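Long-range contact in PaxB (PDB 6EK4), which probably serves as one component of a two-component alpha-helical pore-forming toxin of the YaxAB type, acting on target membranes: residues R124-E129 against I311-L316. Sequence-based numbering, arbitrary orientation.
Sequences RSLRKE and IFAKQL
Leu-126 reaches from helix 101-141 into the corner between Phe-312 and Ala-313 on helix 247-321, and its side chain can be followed outward atom by atom. CB faces the methyl of Ala-313, with 4.2 Å between the two CB atoms. With CG anti to the carbonyl carbon (chi1 -73°), the fork at CG carries both methyls on to helix 247-321. CD1 settles against CB of Phe-312 at 3.7 Å, near the backbone N of Ala-313, and also meets CD1 of Leu-316 at 3.9 Å. CD2 leans on the same Phe-312 CB and comes within 4.0 Å of its ring atom CD2, approaching the ring obliquely. The side chains of Leu-126 and Phe-312 cross at about a right angle, and the ring itself leads away to meet Tyr-14 and Phe-339.

One residue on, Arg-127 bends at chi2 (-83°) and lays one face of its guanidinium over the Ala-313 methyl, NE lying 3.6 Å from that CB. Its NH2 ends near the backbone N of Lys-314, at the margin of an otherwise apolar contact. The axes of segments 124-129 and 311-316 come within 8.7 Å and run nearly antiparallel, at 157°. Helices 101-141 and 247-321 thus form an antiparallel pair within an elongated, all-helical bundle, with helix 42-73 (Leu-68 on Leu-126) and helix 326-348 (Leu-329 and Ile-332 on Leu-316) alongside, consistent with an alpha-helical pore-forming toxin.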
loop_
_atom_site.group_PDB
_atom_site.type_symbol
_atom_site.label_atom_id
_atom_site.label_comp_id
_atom_site.label_asym_id
_atom_site.label_seq_id
_atom_site.Cartn_x
_atom_site.Cartn_y
_atom_site.Cartn_z
ATOM N N ARG A 124 27.052 -7.302 27.390
ATOM C CA ARG A 124 26.824 -8.472 26.536
ATOM C C ARG A 124 25.340 -8.663 26.221
ATOM O O ARG A 124 24.992 -9.102 25.124
ATOM C CB ARG A 124 27.396 -9.743 27.172
ATOM C CG ARG A 124 28.911 -9.841 27.095
ATOM C CD ARG A 124 29.391 -11.258 27.363
ATOM N NE ARG A 124 28.957 -11.749 28.671
ATOM C CZ ARG A 124 29.533 -11.448 29.835
ATOM N NH1 ARG A 124 30.588 -10.639 29.893
ATOM N NH2 ARG A 124 29.044 -11.960 30.961
ATOM N N SER A 125 24.474 -8.334 27.178
ATOM C CA SER A 125 23.027 -8.380 26.959
ATOM C C SER A 125 22.572 -7.314 25.962
ATOM O O SER A 125 21.730 -7.585 25.108
ATOM C CB SER A 125 22.265 -8.216 28.277
ATOM O OG SER A 125 22.393 -9.373 29.081
ATOM N N LEU A 126 23.126 -6.109 26.078
ATOM C CA LEU A 126 22.807 -5.020 25.151
ATOM C C LEU A 126 23.314 -5.321 23.739
ATOM O O LEU A 126 22.617 -5.056 22.756
ATOM C CB LEU A 126 23.391 -3.692 25.648
ATOM C CG LEU A 126 22.684 -3.058 26.850
ATOM C CD1 LEU A 126 23.599 -2.071 27.560
ATOM C CD2 LEU A 126 21.392 -2.377 26.421
ATOM N N ARG A 127 24.523 -5.871 23.646
ATOM C CA ARG A 127 25.100 -6.269 22.360
ATOM C C ARG A 127 24.310 -7.412 21.718
ATOM O O ARG A 127 24.145 -7.452 20.497
ATOM C CB ARG A 127 26.566 -6.678 22.534
ATOM C CG ARG A 127 27.501 -5.511 22.814
ATOM C CD ARG A 127 27.913 -4.802 21.532
ATOM N NE ARG A 127 28.384 -3.439 21.774
ATOM C CZ ARG A 127 29.573 -3.113 22.283
ATOM N NH1 ARG A 127 30.453 -4.049 22.632
ATOM N NH2 ARG A 127 29.884 -1.832 22.452
ATOM N N LYS A 128 23.829 -8.335 22.549
ATOM C CA LYS A 128 23.001 -9.453 22.091
ATOM C C LYS A 128 21.699 -8.965 21.447
ATOM O O LYS A 128 21.254 -9.525 20.445
ATOM C CB LYS A 128 22.712 -10.404 23.265
ATOM C CG LYS A 128 21.781 -11.569 22.952
ATOM C CD LYS A 128 20.356 -11.299 23.415
ATOM C CE LYS A 128 19.382 -12.326 22.857
ATOM N NZ LYS A 128 19.706 -13.713 23.296
ATOM N N GLU A 129 21.101 -7.924 22.022
ATOM C CA GLU A 129 19.877 -7.328 21.478
ATOM C C GLU A 129 20.151 -6.494 20.229
ATOM O O GLU A 129 19.316 -6.433 19.327
ATOM C CB GLU A 129 19.181 -6.461 22.532
ATOM C CG GLU A 129 18.657 -7.235 23.733
ATOM C CD GLU A 129 17.596 -8.259 23.370
ATOM O OE1 GLU A 129 16.760 -7.975 22.488
ATOM O OE2 GLU A 129 17.596 -9.352 23.974
ATOM N N ILE A 311 24.726 2.285 21.732
ATOM C CA ILE A 311 25.050 3.481 22.513
ATOM C C ILE A 311 25.086 3.132 24.002
ATOM O O ILE A 311 26.034 3.486 24.704
ATOM C CB ILE A 311 24.042 4.625 22.253
ATOM C CG1 ILE A 311 24.332 5.275 20.896
ATOM C CG2 ILE A 311 24.105 5.680 23.356
ATOM C CD1 ILE A 311 23.238 6.195 20.399
ATOM N N PHE A 312 24.047 2.441 24.468
ATOM C CA PHE A 312 23.955 1.985 25.859
ATOM C C PHE A 312 25.166 1.148 26.269
ATOM O O PHE A 312 25.684 1.298 27.375
ATOM C CB PHE A 312 22.680 1.151 26.063
ATOM C CG PHE A 312 21.434 1.964 26.317
ATOM C CD1 PHE A 312 21.274 3.243 25.789
ATOM C CD2 PHE A 312 20.397 1.423 27.069
ATOM C CE1 PHE A 312 20.117 3.965 26.027
ATOM C CE2 PHE A 312 19.240 2.142 27.306
ATOM C CZ PHE A 312 19.100 3.415 26.785
ATOM N N ALA A 313 25.607 0.267 25.373
ATOM C CA ALA A 313 26.735 -0.625 25.644
ATOM C C ALA A 313 28.049 0.142 25.783
ATOM O O ALA A 313 28.771 -0.029 26.765
ATOM C CB ALA A 313 26.854 -1.672 24.546
ATOM N N LYS A 314 28.346 0.989 24.802
ATOM C CA LYS A 314 29.589 1.762 24.791
ATOM C C LYS A 314 29.626 2.827 25.893
ATOM O O LYS A 314 30.703 3.227 26.334
ATOM C CB LYS A 314 29.797 2.407 23.416
ATOM C CG LYS A 314 31.148 3.084 23.231
ATOM C CD LYS A 314 31.613 3.008 21.783
ATOM C CE LYS A 314 32.671 4.055 21.465
ATOM N NZ LYS A 314 32.066 5.376 21.133
ATOM N N GLN A 315 28.453 3.276 26.335
ATOM C CA GLN A 315 28.351 4.239 27.433
ATOM C C GLN A 315 28.791 3.604 28.753
ATOM O O GLN A 315 29.516 4.221 29.537
ATOM C CB GLN A 315 26.916 4.760 27.550
ATOM C CG GLN A 315 26.763 6.001 28.410
ATOM C CD GLN A 315 25.363 6.588 28.341
ATOM O OE1 GLN A 315 24.388 5.871 28.110
ATOM N NE2 GLN A 315 25.258 7.898 28.543
ATOM N N LEU A 316 28.350 2.370 28.987
ATOM C CA LEU A 316 28.756 1.607 30.168
ATOM C C LEU A 316 30.192 1.097 30.039
ATOM O O LEU A 316 30.875 0.901 31.046
ATOM C CB LEU A 316 27.809 0.424 30.397
ATOM C CG LEU A 316 26.341 0.774 30.662
ATOM C CD1 LEU A 316 25.481 -0.479 30.636
ATOM C CD2 LEU A 316 26.180 1.499 31.987
#